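Local coordinates for protein CEL61B (Hypocrea jecorina, PDB 2VTC) that oxidatively cleaves cellulose and related polysaccharides as a copper-dependent lytic polysaccharide monooxygenase of family AA9, at residues 74-79 / 192-197; 89-94 / 199-204. One frame throughout, in Å; residues are numbered along the deposited sequence.

Contact 1. Residues 74-79 / 192-197; sequences PDIVCH and MQNYPQ. With NI (nickel (II) ion), chain E.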
loop_
_atom_site.group_PDB
_atom_site.type_symbol
_atom_site.label_atom_id
_atom_site.label_comp_id
_atom_site.label_asym_id
_atom_site.label_seq_id
_atom_site.Cartn_x
_atom_site.Cartn_y
_atom_site.Cartn_z
ATOM N N PRO A 74 -14.045 -6.526 1.047
ATOM C CA PRO A 74 -12.881 -6.742 1.908
ATOM C C PRO A 74 -11.523 -6.826 1.204
ATOM O O PRO A 74 -10.504 -6.502 1.805
ATOM C CB PRO A 74 -13.220 -8.077 2.610
ATOM C CG PRO A 74 -14.725 -8.069 2.681
ATOM C CD PRO A 74 -15.115 -7.516 1.307
ATOM N N ASP A 75 -11.517 -7.248 -0.070
ATOM C CA ASP A 75 -10.283 -7.393 -0.810
ATOM C C ASP A 75 -9.526 -6.058 -1.008
ATOM O O ASP A 75 -8.314 -6.080 -1.199
ATOM C CB ASP A 75 -10.576 -8.040 -2.171
ATOM C CG ASP A 75 -10.609 -9.576 -2.086
ATOM O OD1 ASP A 75 -10.377 -10.140 -0.961
ATOM O OD2 ASP A 75 -10.889 -10.214 -3.135
ATOM N N ILE A 76 -10.238 -4.929 -0.944
ATOM C CA ILE A 76 -9.563 -3.618 -1.097
ATOM C C ILE A 76 -8.732 -3.230 0.136
ATOM O O ILE A 76 -7.856 -2.383 0.077
ATOM C CB ILE A 76 -10.567 -2.477 -1.472
ATOM C CG1 ILE A 76 -9.834 -1.218 -2.002
ATOM C CG2 ILE A 76 -11.390 -2.051 -0.272
ATOM C CD1 ILE A 76 -8.899 -1.482 -3.219
ATOM N N VAL A 77 -8.994 -3.873 1.274
ATOM C CA VAL A 77 -8.273 -3.491 2.489
ATOM C C VAL A 77 -6.761 -3.766 2.374
ATOM O O VAL A 77 -5.952 -2.827 2.456
ATOM C CB VAL A 77 -8.853 -4.203 3.759
ATOM C CG1 VAL A 77 -8.081 -3.716 4.992
ATOM C CG2 VAL A 77 -10.363 -3.953 3.918
ATOM N N CYS A 78 -6.401 -5.038 2.156
ATOM C CA CYS A 78 -5.018 -5.491 2.094
ATOM C C CYS A 78 -4.769 -6.513 0.979
ATOM O O CYS A 78 -3.822 -7.279 1.037
ATOM C CB CYS A 78 -4.552 -6.064 3.447
ATOM S SG CYS A 78 -4.380 -4.804 4.731
ATOM N N HIS A 79 -5.615 -6.467 -0.042
ATOM C CA HIS A 79 -5.528 -7.333 -1.233
ATOM C C HIS A 79 -6.245 -8.681 -1.003
ATOM O O HIS A 79 -6.913 -8.887 0.031
ATOM C CB HIS A 79 -4.089 -7.493 -1.738
ATOM C CG HIS A 79 -3.989 -7.600 -3.233
ATOM N ND1 HIS A 79 -3.169 -6.785 -3.996
ATOM C CD2 HIS A 79 -4.602 -8.441 -4.096
ATOM C CE1 HIS A 79 -3.294 -7.128 -5.271
ATOM N NE2 HIS A 79 -4.161 -8.122 -5.359
ATOM N N MET A 192 -8.887 1.201 -13.894
ATOM C CA MET A 192 -7.839 1.425 -12.883
ATOM C C MET A 192 -7.449 0.107 -12.215
ATOM O O MET A 192 -8.327 -0.719 -11.910
ATOM C CB MET A 192 -8.335 2.424 -11.821
ATOM C CG MET A 192 -7.290 2.788 -10.775
ATOM S SD MET A 192 -5.731 3.493 -11.407
ATOM C CE MET A 192 -6.196 5.220 -11.464
ATOM N N GLN A 193 -6.151 -0.106 -12.011
ATOM C CA GLN A 193 -5.689 -1.324 -11.336
ATOM C C GLN A 193 -5.055 -0.958 -10.000
ATOM O O GLN A 193 -3.996 -0.342 -9.987
ATOM C CB GLN A 193 -4.671 -2.107 -12.177
ATOM C CG GLN A 193 -5.222 -2.578 -13.528
ATOM C CD GLN A 193 -4.195 -3.237 -14.452
ATOM O OE1 GLN A 193 -4.580 -3.728 -15.528
ATOM N NE2 GLN A 193 -2.940 -3.248 -14.083
ATOM N N ASN A 194 -5.634 -1.433 -8.877
ATOM C CA ASN A 194 -5.079 -1.115 -7.545
ATOM C C ASN A 194 -4.200 -2.251 -7.018
ATOM O O ASN A 194 -4.630 -3.427 -7.036
ATOM C CB ASN A 194 -6.194 -0.840 -6.505
ATOM C CG ASN A 194 -6.928 0.479 -6.718
ATOM O OD1 ASN A 194 -7.123 1.268 -5.761
ATOM N ND2 ASN A 194 -7.419 0.701 -7.916
ATOM N N TYR A 195 -3.020 -1.911 -6.511
ATOM C CA TYR A 195 -2.095 -2.900 -5.941
ATOM C C TYR A 195 -1.770 -2.548 -4.478
ATOM O O TYR A 195 -0.680 -2.075 -4.202
ATOM C CB TYR A 195 -0.773 -2.998 -6.745
ATOM C CG TYR A 195 -0.933 -3.396 -8.210
ATOM C CD1 TYR A 195 -0.683 -4.710 -8.625
ATOM C CD2 TYR A 195 -1.345 -2.455 -9.177
ATOM C CE1 TYR A 195 -0.854 -5.094 -9.983
ATOM C CE2 TYR A 195 -1.511 -2.825 -10.540
ATOM C CZ TYR A 195 -1.255 -4.138 -10.924
ATOM O OH TYR A 195 -1.413 -4.489 -12.264
ATOM N N PRO A 196 -2.724 -2.801 -3.544
ATOM C CA PRO A 196 -2.441 -2.515 -2.125
ATOM C C PRO A 196 -1.625 -3.625 -1.454
ATOM O O PRO A 196 -1.824 -4.814 -1.737
ATOM C CB PRO A 196 -3.834 -2.425 -1.495
ATOM C CG PRO A 196 -4.682 -3.354 -2.298
ATOM C CD PRO A 196 -4.115 -3.244 -3.743
ATOM N N GLN A 197 -0.709 -3.216 -0.592
ATOM C CA GLN A 197 0.119 -4.150 0.153
ATOM C C GLN A 197 0.220 -3.680 1.600
ATOM O O GLN A 197 0.607 -2.531 1.856
ATOM C CB GLN A 197 1.521 -4.200 -0.463
ATOM C CG GLN A 197 1.489 -4.825 -1.878
ATOM C CD GLN A 197 1.373 -6.336 -1.833
ATOM O OE1 GLN A 197 0.278 -6.904 -1.916
ATOM N NE2 GLN A 197 2.498 -6.992 -1.704
HETATM NI NI NI E . 0.382 -5.526 -13.670
HETATM O O HOH W 1 1.318 -6.571 -15.299
HETATM O O HOH W 2 -0.756 -5.463 -14.082
#

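Contact 2. Residues 89-94 / 199-204; sequences ATAAAG and VNIAVT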
loop_
_atom_site.group_PDB
_atom_site.type_symbol
_atom_site.label_atom_id
_atom_site.label_comp_id
_atom_site.label_asym_id
_atom_site.label_seq_id
_atom_site.Cartn_x
_atom_site.Cartn_y
_atom_site.Cartn_z
ATOM N N ALA A 89 6.963 -5.833 12.462
ATOM C CA ALA A 89 8.210 -5.077 12.452
ATOM C C ALA A 89 8.059 -3.922 13.441
ATOM O O ALA A 89 7.008 -3.782 14.100
ATOM C CB ALA A 89 8.505 -4.553 11.045
ATOM N N THR A 90 9.106 -3.113 13.580
ATOM C CA THR A 90 9.051 -1.963 14.489
ATOM C C THR A 90 9.948 -0.828 14.022
ATOM O O THR A 90 10.979 -1.062 13.363
ATOM C CB THR A 90 9.412 -2.365 15.964
ATOM O OG1 THR A 90 9.147 -1.269 16.859
ATOM C CG2 THR A 90 10.858 -2.787 16.073
ATOM N N ALA A 91 9.558 0.403 14.358
ATOM C CA ALA A 91 10.217 1.586 13.819
ATOM C C ALA A 91 9.940 2.786 14.699
ATOM O O ALA A 91 8.833 2.937 15.227
ATOM C CB ALA A 91 9.719 1.868 12.383
ATOM N N ALA A 92 10.946 3.633 14.883
ATOM C CA ALA A 92 10.739 4.915 15.568
ATOM C C ALA A 92 9.967 5.886 14.672
ATOM O O ALA A 92 10.170 5.907 13.452
ATOM C CB ALA A 92 12.087 5.518 15.984
ATOM N N ALA A 93 9.074 6.680 15.265
ATOM C CA ALA A 93 8.386 7.721 14.512
ATOM C C ALA A 93 9.445 8.598 13.861
ATOM O O ALA A 93 10.478 8.892 14.481
ATOM C CB ALA A 93 7.472 8.537 15.416
ATOM N N GLY A 94 9.201 8.989 12.608
ATOM C CA GLY A 94 10.163 9.752 11.815
ATOM C C GLY A 94 11.070 8.884 10.963
ATOM O O GLY A 94 11.808 9.403 10.119
ATOM N N VAL A 199 1.663 -4.092 5.631
ATOM C CA VAL A 199 2.755 -4.568 6.513
ATOM C C VAL A 199 2.486 -4.132 7.971
ATOM O O VAL A 199 2.051 -3.010 8.209
ATOM C CB VAL A 199 4.161 -4.091 6.057
ATOM C CG1 VAL A 199 4.459 -4.552 4.615
ATOM C CG2 VAL A 199 4.282 -2.570 6.160
ATOM N N ASN A 200 2.718 -5.034 8.933
ATOM C CA ASN A 200 2.598 -4.687 10.356
ATOM C C ASN A 200 3.868 -3.975 10.769
ATOM O O ASN A 200 4.954 -4.548 10.673
ATOM C CB ASN A 200 2.457 -5.964 11.210
ATOM C CG ASN A 200 1.177 -6.733 10.945
ATOM O OD1 ASN A 200 0.156 -6.182 10.536
ATOM N ND2 ASN A 200 1.234 -8.053 11.204
ATOM N N ILE A 201 3.745 -2.723 11.184
ATOM C CA ILE A 201 4.874 -1.997 11.763
ATOM C C ILE A 201 4.452 -1.238 13.035
ATOM O O ILE A 201 3.707 -0.248 12.985
ATOM C CB ILE A 201 5.552 -0.999 10.777
ATOM C CG1 ILE A 201 5.929 -1.667 9.454
ATOM C CG2 ILE A 201 6.806 -0.394 11.445
ATOM C CD1 ILE A 201 6.309 -0.648 8.349
ATOM N N ALA A 202 4.922 -1.717 14.177
ATOM C CA ALA A 202 4.672 -0.995 15.407
ATOM C C ALA A 202 5.574 0.233 15.427
ATOM O O ALA A 202 6.678 0.210 14.858
ATOM C CB ALA A 202 4.936 -1.894 16.606
ATOM N N VAL A 203 5.096 1.295 16.082
ATOM C CA VAL A 203 5.796 2.566 16.156
ATOM C C VAL A 203 6.190 2.865 17.606
ATOM O O VAL A 203 5.398 2.654 18.532
ATOM C CB VAL A 203 4.928 3.689 15.538
ATOM C CG1 VAL A 203 5.502 5.093 15.811
ATOM C CG2 VAL A 203 4.789 3.462 14.018
ATOM N N THR A 204 7.431 3.324 17.767
ATOM C CA THR A 204 8.020 3.684 19.062
ATOM C C THR A 204 8.453 5.148 19.021
ATOM O O THR A 204 8.298 5.833 18.002
ATOM C CB THR A 204 9.269 2.820 19.342
ATOM O OG1 THR A 204 10.249 3.029 18.310
ATOM C CG2 THR A 204 8.901 1.334 19.389
HETATM O O HOH W 3 11.228 0.483 17.381
#

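Contact 1. Residues 74-79 / 192-197
Ile76 and His79, at the short helix 75-78 and its end, pack against strand 193-204 from Asn194 to Gln197. At Asn194 the approach is light: Ile76 CG1 lies anti to its backbone N (chi1 -165°), which carries the methyl CD1 toward the amide end of the Asn194 side chain. The Tyr195 side chain leaves the strand away from the helix, and its OH binds the nickel ion at 2.5 Å together with His20 and His108. The same three residues hold the catalytic copper. Asn194 and Pro196, in contrast, set out toward the helix.

Pro196 and His79 bury the most surface here. The carbonyl O of Pro196 accepts a hydrogen bond from His79 ND1 at 3.3 Å, with an N-H...O angle of 147°. The donor lies in the carbonyl plane on a lone pair, and the oxygen sits at the edge of the imidazole, practically in its plane, an arrangement that orients the ring. The pyrrolidine packs at about a right angle to His79, Pro196 CD being 3.7 Å from His79 ND1, while Pro196 CG comes within 4.1 Å of Ile76 O. Gln197 starts away from the helix but bends at chi2 (-78°), bringing its amide obliquely near the His79 ring.

Around this buried contact, the Cys78-Cys198 disulfide ties the end of the helix to the strand. Arg177 hydrogen-bonds the carbonyls of Ile76 and Val77 from strand 172-182, the antiparallel neighbour that pairs through Leu180 with Tyr195 and through His178 with Gln197.

Contact 2. Residues 89-94 / 199-204
Ala89 to Ala92 pair in parallel with Ile201 to Thr204, in matching order. Five backbone hydrogen bonds join the two strands. Ala89 N donates to Asn200 O (3.0 Å) and Ala89 O accepts from Ala202 N. Ala91 repeats the pattern, its N bonding to Ala202 O and its O receiving Thr204 N, and Ala93 N to Thr204 O closes the ladder just past the strand end. CA-H...O contacts fill in between: Thr90 CA and Ala202 O are 3.2 Å apart, and Val203 CA approaches Ala91 O in the same way.

Apolar contacts lie on the face of Ala89, Ala91, Ile201 and Val203. Ile201 divides its branches between two alanines, CG2 meeting Ala91 CB at 3.8 Å and CG1 approaching Ala89 CB at 4.2 Å. Just past the strand, Ala93 CB is met at 4.0 Å by Val203 CG1, a methyl anti to its own N (chi1 170°).

On the other face, shared with Ala92 and Ala202, the two threonines meet. Thr90 OG1 lies 3.6 Å from Thr204 CG2, and a water bridges the two hydroxyls, 2.8 Å from Thr90 OG1 and 2.9 Å from Thr204 OG1.

Strand 193-204 runs between 89-92 and the antiparallel strand 172-182, which bonds it through Tyr174 and Gly172. On the apolar face Ala89 and Ala91 touch Ile28 and Ile201 touches Ile97, both in the facing sheet, as core packing of the AA9 beta-sandwich.

Both contacts use strand 193-204: contact 1 takes its first half and contact 2 its second, with only Cys198 between them. Their centres are nonetheless about 22 Å apart, and their segments meet only through the chain. Along the sequence helix 75-78 is followed by strand 89-92, and over a hundred residues later the long strand returns to pack against the helix and then pair with strand 89-92, so the connections cross. Contact 1 lies nearer the centre of the molecule, beside the metal site, whereas contact 2 lies further out, away from it. One strand of the mixed sheet therefore links the copper-binding end of the domain to the far part of the sandwich.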